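Local coordinates for putative epoxide hydrolase protein (Klebsiella pneumoniae subsp. pneumoniae, PDB 5BOV) that probably acts as an alpha/beta-fold hydrolase, tentatively assigned to epoxide hydrolysis or monoacylglycerol lipase activity, at residues W156-P165 and T213-L223. Sequence-based numbering, arbitrary orientation.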
loop_
_atom_site.group_PDB
_atom_site.type_symbol
_atom_site.label_atom_id
_atom_site.label_comp_id
_atom_site.label_asym_id
_atom_site.label_seq_id
_atom_site.Cartn_x
_atom_site.Cartn_y
_atom_site.Cartn_z
ATOM N N TRP A 156 3.884 -11.065 -13.458
ATOM C CA TRP A 156 3.127 -11.403 -12.221
ATOM C C TRP A 156 3.490 -12.829 -11.629
ATOM O O TRP A 156 2.736 -13.368 -10.820
ATOM C CB TRP A 156 1.635 -11.436 -12.495
ATOM C CG TRP A 156 0.963 -10.166 -12.549
ATOM C CD1 TRP A 156 0.447 -9.529 -13.686
ATOM C CD2 TRP A 156 0.517 -9.441 -11.437
ATOM N NE1 TRP A 156 -0.228 -8.388 -13.296
ATOM C CE2 TRP A 156 -0.142 -8.282 -11.926
ATOM C CE3 TRP A 156 0.704 -9.597 -10.047
ATOM C CZ2 TRP A 156 -0.680 -7.317 -11.066
ATOM C CZ3 TRP A 156 0.173 -8.636 -9.182
ATOM C CH2 TRP A 156 -0.520 -7.515 -9.705
ATOM N N TRP A 157 4.624 -13.354 -12.005
ATOM C CA TRP A 157 4.981 -14.788 -11.767
ATOM C C TRP A 157 4.745 -15.220 -10.304
ATOM O O TRP A 157 4.274 -16.306 -10.034
ATOM C CB TRP A 157 6.394 -15.105 -12.191
ATOM C CG TRP A 157 7.451 -14.548 -11.369
ATOM C CD1 TRP A 157 7.899 -13.269 -11.385
ATOM C CD2 TRP A 157 8.188 -15.241 -10.342
ATOM N NE1 TRP A 157 8.874 -13.129 -10.432
ATOM C CE2 TRP A 157 9.039 -14.305 -9.751
ATOM C CE3 TRP A 157 8.167 -16.556 -9.844
ATOM C CZ2 TRP A 157 9.947 -14.654 -8.734
ATOM C CZ3 TRP A 157 9.040 -16.891 -8.815
ATOM C CH2 TRP A 157 9.908 -15.926 -8.272
ATOM N N TYR A 158 5.138 -14.327 -9.393
ATOM C CA TYR A 158 5.125 -14.644 -7.999
ATOM C C TYR A 158 3.735 -14.914 -7.454
ATOM O O TYR A 158 3.594 -15.685 -6.535
ATOM C CB TYR A 158 5.828 -13.536 -7.162
ATOM C CG TYR A 158 5.287 -12.151 -7.450
ATOM C CD1 TYR A 158 5.851 -11.363 -8.489
ATOM C CD2 TYR A 158 4.223 -11.657 -6.737
ATOM C CE1 TYR A 158 5.326 -10.102 -8.784
ATOM C CE2 TYR A 158 3.700 -10.437 -7.026
ATOM C CZ TYR A 158 4.265 -9.674 -8.066
ATOM O OH TYR A 158 3.726 -8.425 -8.294
ATOM N N GLN A 159 2.689 -14.318 -8.026
ATOM C CA GLN A 159 1.382 -14.533 -7.477
ATOM C C GLN A 159 0.968 -15.964 -7.739
ATOM O O GLN A 159 0.298 -16.608 -6.930
ATOM C CB GLN A 159 0.354 -13.537 -8.019
ATOM C CG GLN A 159 -0.216 -13.743 -9.399
ATOM C CD GLN A 159 -1.266 -12.661 -9.757
ATOM O OE1 GLN A 159 -1.745 -11.913 -8.885
ATOM N NE2 GLN A 159 -1.573 -12.555 -10.990
ATOM N N PHE A 160 1.369 -16.471 -8.882
ATOM C CA PHE A 160 1.104 -17.911 -9.227
ATOM C C PHE A 160 1.970 -18.865 -8.408
ATOM O O PHE A 160 1.436 -19.902 -7.900
ATOM C CB PHE A 160 1.245 -18.207 -10.697
ATOM C CG PHE A 160 0.523 -17.202 -11.560
ATOM C CD1 PHE A 160 -0.862 -17.201 -11.620
ATOM C CD2 PHE A 160 1.234 -16.298 -12.317
ATOM C CE1 PHE A 160 -1.546 -16.243 -12.356
ATOM C CE2 PHE A 160 0.560 -15.328 -13.039
ATOM C CZ PHE A 160 -0.823 -15.316 -13.074
ATOM N N TYR A 161 3.229 -18.499 -8.171
ATOM C CA TYR A 161 4.035 -19.243 -7.205
ATOM C C TYR A 161 3.332 -19.375 -5.839
ATOM O O TYR A 161 3.172 -20.447 -5.252
ATOM C CB TYR A 161 5.356 -18.530 -7.034
ATOM C CG TYR A 161 6.397 -19.241 -6.193
ATOM C CD1 TYR A 161 6.844 -20.540 -6.524
ATOM C CD2 TYR A 161 7.015 -18.644 -5.146
ATOM C CE1 TYR A 161 7.844 -21.175 -5.795
ATOM C CE2 TYR A 161 8.021 -19.259 -4.418
ATOM C CZ TYR A 161 8.473 -20.524 -4.742
ATOM O OH TYR A 161 9.467 -21.130 -3.995
ATOM N N PHE A 162 2.850 -18.219 -5.333
ATOM C CA PHE A 162 2.193 -18.137 -4.015
ATOM C C PHE A 162 0.855 -18.933 -3.940
ATOM O O PHE A 162 0.366 -19.240 -2.878
ATOM C CB PHE A 162 1.960 -16.684 -3.562
ATOM C CG PHE A 162 3.231 -15.869 -3.344
ATOM C CD1 PHE A 162 4.434 -16.463 -2.998
ATOM C CD2 PHE A 162 3.158 -14.482 -3.439
ATOM C CE1 PHE A 162 5.563 -15.684 -2.866
ATOM C CE2 PHE A 162 4.281 -13.697 -3.276
ATOM C CZ PHE A 162 5.485 -14.321 -2.963
ATOM N N ALA A 163 0.303 -19.299 -5.089
ATOM C CA ALA A 163 -0.919 -20.079 -5.120
ATOM C C ALA A 163 -0.684 -21.555 -4.765
ATOM O O ALA A 163 -1.650 -22.266 -4.611
ATOM C CB ALA A 163 -1.548 -19.973 -6.492
ATOM N N THR A 164 0.582 -22.001 -4.718
ATOM C CA THR A 164 0.944 -23.373 -4.457
ATOM C C THR A 164 1.557 -23.565 -3.095
ATOM O O THR A 164 2.129 -22.620 -2.535
ATOM C CB THR A 164 1.937 -23.903 -5.495
ATOM O OG1 THR A 164 3.196 -23.276 -5.349
ATOM C CG2 THR A 164 1.390 -23.685 -6.920
ATOM N N PRO A 165 1.443 -24.768 -2.512
ATOM C CA PRO A 165 2.125 -25.014 -1.249
ATOM C C PRO A 165 3.623 -24.843 -1.348
ATOM O O PRO A 165 4.211 -24.346 -0.410
ATOM C CB PRO A 165 1.763 -26.468 -0.929
ATOM C CG PRO A 165 0.443 -26.656 -1.565
ATOM C CD PRO A 165 0.522 -25.865 -2.869
ATOM N N THR A 213 0.763 -12.448 2.941
ATOM C CA THR A 213 1.199 -12.396 1.569
ATOM C C THR A 213 0.455 -13.461 0.739
ATOM O O THR A 213 -0.108 -13.173 -0.349
ATOM C CB THR A 213 2.686 -12.637 1.472
ATOM O OG1 THR A 213 3.382 -11.560 2.124
ATOM C CG2 THR A 213 3.187 -12.686 0.017
ATOM N N ILE A 214 0.491 -14.700 1.205
ATOM C CA ILE A 214 -0.118 -15.808 0.422
ATOM C C ILE A 214 -1.629 -15.583 0.290
ATOM O O ILE A 214 -2.220 -15.799 -0.792
ATOM C CB ILE A 214 0.181 -17.149 1.115
ATOM C CG1 ILE A 214 1.669 -17.430 1.136
ATOM C CG2 ILE A 214 -0.582 -18.314 0.499
ATOM C CD1 ILE A 214 2.422 -17.315 -0.127
ATOM N N SER A 215 -2.254 -15.175 1.389
ATOM C CA SER A 215 -3.667 -14.864 1.377
ATOM C C SER A 215 -3.988 -13.745 0.360
ATOM O O SER A 215 -4.966 -13.836 -0.401
ATOM C CB SER A 215 -4.190 -14.473 2.748
ATOM O OG SER A 215 -5.559 -14.067 2.708
ATOM N N ASN A 216 -3.243 -12.647 0.408
ATOM C CA ASN A 216 -3.443 -11.550 -0.549
ATOM C C ASN A 216 -3.494 -12.046 -1.998
ATOM O O ASN A 216 -4.438 -11.701 -2.729
ATOM C CB ASN A 216 -2.358 -10.469 -0.368
ATOM C CG ASN A 216 -2.483 -9.357 -1.372
ATOM O OD1 ASN A 216 -3.123 -8.339 -1.120
ATOM N ND2 ASN A 216 -1.837 -9.517 -2.525
ATOM N N TYR A 217 -2.485 -12.848 -2.381
ATOM C CA TYR A 217 -2.368 -13.306 -3.766
ATOM C C TYR A 217 -3.340 -14.470 -4.121
ATOM O O TYR A 217 -3.909 -14.464 -5.223
ATOM C CB TYR A 217 -0.907 -13.574 -4.146
ATOM C CG TYR A 217 -0.170 -12.296 -4.188
ATOM C CD1 TYR A 217 -0.431 -11.332 -5.170
ATOM C CD2 TYR A 217 0.698 -11.921 -3.174
ATOM C CE1 TYR A 217 0.178 -10.068 -5.146
ATOM C CE2 TYR A 217 1.342 -10.694 -3.205
ATOM C CZ TYR A 217 1.058 -9.772 -4.178
ATOM O OH TYR A 217 1.634 -8.508 -4.110
ATOM N N ARG A 218 -3.660 -15.315 -3.140
ATOM C CA ARG A 218 -4.678 -16.318 -3.383
ATOM C C ARG A 218 -6.044 -15.659 -3.518
ATOM O O ARG A 218 -6.845 -16.037 -4.418
ATOM C CB ARG A 218 -4.664 -17.406 -2.343
ATOM C CG ARG A 218 -3.442 -18.277 -2.506
ATOM C CD ARG A 218 -3.377 -19.343 -1.431
ATOM N NE ARG A 218 -2.077 -20.036 -1.602
ATOM C CZ ARG A 218 -1.681 -21.056 -0.878
ATOM N NH1 ARG A 218 -2.483 -21.519 0.091
ATOM N NH2 ARG A 218 -0.457 -21.584 -1.076
ATOM N N TRP A 219 -6.363 -14.671 -2.683
ATOM C CA TRP A 219 -7.640 -14.002 -2.848
ATOM C C TRP A 219 -7.758 -13.350 -4.218
ATOM O O TRP A 219 -8.764 -13.467 -4.877
ATOM C CB TRP A 219 -7.899 -12.945 -1.731
ATOM C CG TRP A 219 -9.310 -12.352 -1.780
ATOM C CD1 TRP A 219 -10.370 -12.729 -1.024
ATOM C CD2 TRP A 219 -9.770 -11.275 -2.589
ATOM N NE1 TRP A 219 -11.465 -12.009 -1.342
ATOM C CE2 TRP A 219 -11.122 -11.090 -2.297
ATOM C CE3 TRP A 219 -9.188 -10.492 -3.565
ATOM C CZ2 TRP A 219 -11.872 -10.124 -2.883
ATOM C CZ3 TRP A 219 -9.926 -9.519 -4.145
ATOM C CH2 TRP A 219 -11.259 -9.335 -3.819
ATOM N N ARG A 220 -6.677 -12.716 -4.674
ATOM C CA ARG A 220 -6.694 -11.963 -5.895
ATOM C C ARG A 220 -7.010 -12.867 -7.100
ATOM O O ARG A 220 -7.648 -12.423 -8.033
ATOM C CB ARG A 220 -5.325 -11.342 -6.089
ATOM C CG ARG A 220 -5.202 -10.435 -7.258
ATOM C CD ARG A 220 -3.789 -9.833 -7.245
ATOM N NE ARG A 220 -3.490 -9.325 -8.588
ATOM C CZ ARG A 220 -3.944 -8.196 -9.077
ATOM N NH1 ARG A 220 -4.708 -7.385 -8.335
ATOM N NH2 ARG A 220 -3.621 -7.868 -10.319
ATOM N N LEU A 221 -6.558 -14.128 -7.019
ATOM C CA LEU A 221 -6.748 -15.124 -8.056
ATOM C C LEU A 221 -8.066 -15.896 -7.924
ATOM O O LEU A 221 -8.334 -16.806 -8.722
ATOM C CB LEU A 221 -5.569 -16.072 -8.070
ATOM C CG LEU A 221 -4.216 -15.475 -8.489
ATOM C CD1 LEU A 221 -3.117 -16.451 -8.227
ATOM C CD2 LEU A 221 -4.273 -15.050 -9.940
ATOM N N GLY A 222 -8.868 -15.561 -6.940
ATOM C CA GLY A 222 -10.129 -16.230 -6.725
ATOM C C GLY A 222 -9.971 -17.570 -6.047
ATOM O O GLY A 222 -10.881 -18.378 -6.121
ATOM N N LEU A 223 -8.861 -17.812 -5.349
ATOM C CA LEU A 223 -8.570 -19.089 -4.738
ATOM C C LEU A 223 -8.823 -19.158 -3.253
ATOM O O LEU A 223 -8.552 -20.147 -2.604
ATOM C CB LEU A 223 -7.114 -19.471 -5.020
ATOM C CG LEU A 223 -6.753 -19.535 -6.489
ATOM C CD1 LEU A 223 -5.269 -19.765 -6.615
ATOM C CD2 LEU A 223 -7.542 -20.655 -7.160
HETATM O O HOH W 1 -2.952 -9.843 -12.310
#
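Y158 and Y217 make a T-shaped pair, the first turning its CE2 edge onto a face of the second, with ring planes at 87° and centroids 5.6 Å apart. F162 completes the aromatic cluster: its ring runs alongside that of Y217, inclined to it, with F162 CD2 3.6 Å from Y217 CD2. The CD1 methyl of I214 packs at the root of the F162 side chain, 3.5 Å from F162 CB, while CG2 of T213 reaches the CE2 corner of the ring. The two methyls of L221 lie against Q159 and F160, and A163 CB meets L223 CD1.

Helices 157-162 and 209-220 belong to the largely helical insertion between strands 127-133 and 247-252, the lid (cap) region of an alpha/beta hydrolase. The short segments cross nearly perpendicularly, at -103°, with axes 8.7 Å apart. Y217 also faces the core domain: its OH is hydrogen-bonded to W111, within what looks like the nucleophile elbow.

Polar contacts lie at both ends of the interface. R218, extended from CG to NE, grips a single acceptor side-on: NE donates to F162 O at 2.9 Å, on a lone pair, and NH2 to the same oxygen at 3.1 Å, tilted from the carbonyl plane. At the other end the guanidinium of R220 stacks flat on W156, a cation-pi contact with centres 4.2 Å apart. Its NE edge makes a weak, bent bond (134°) to Q159 OE1, and water 1 accepts from R220 NH2 and, weakly, from Q159 NE2.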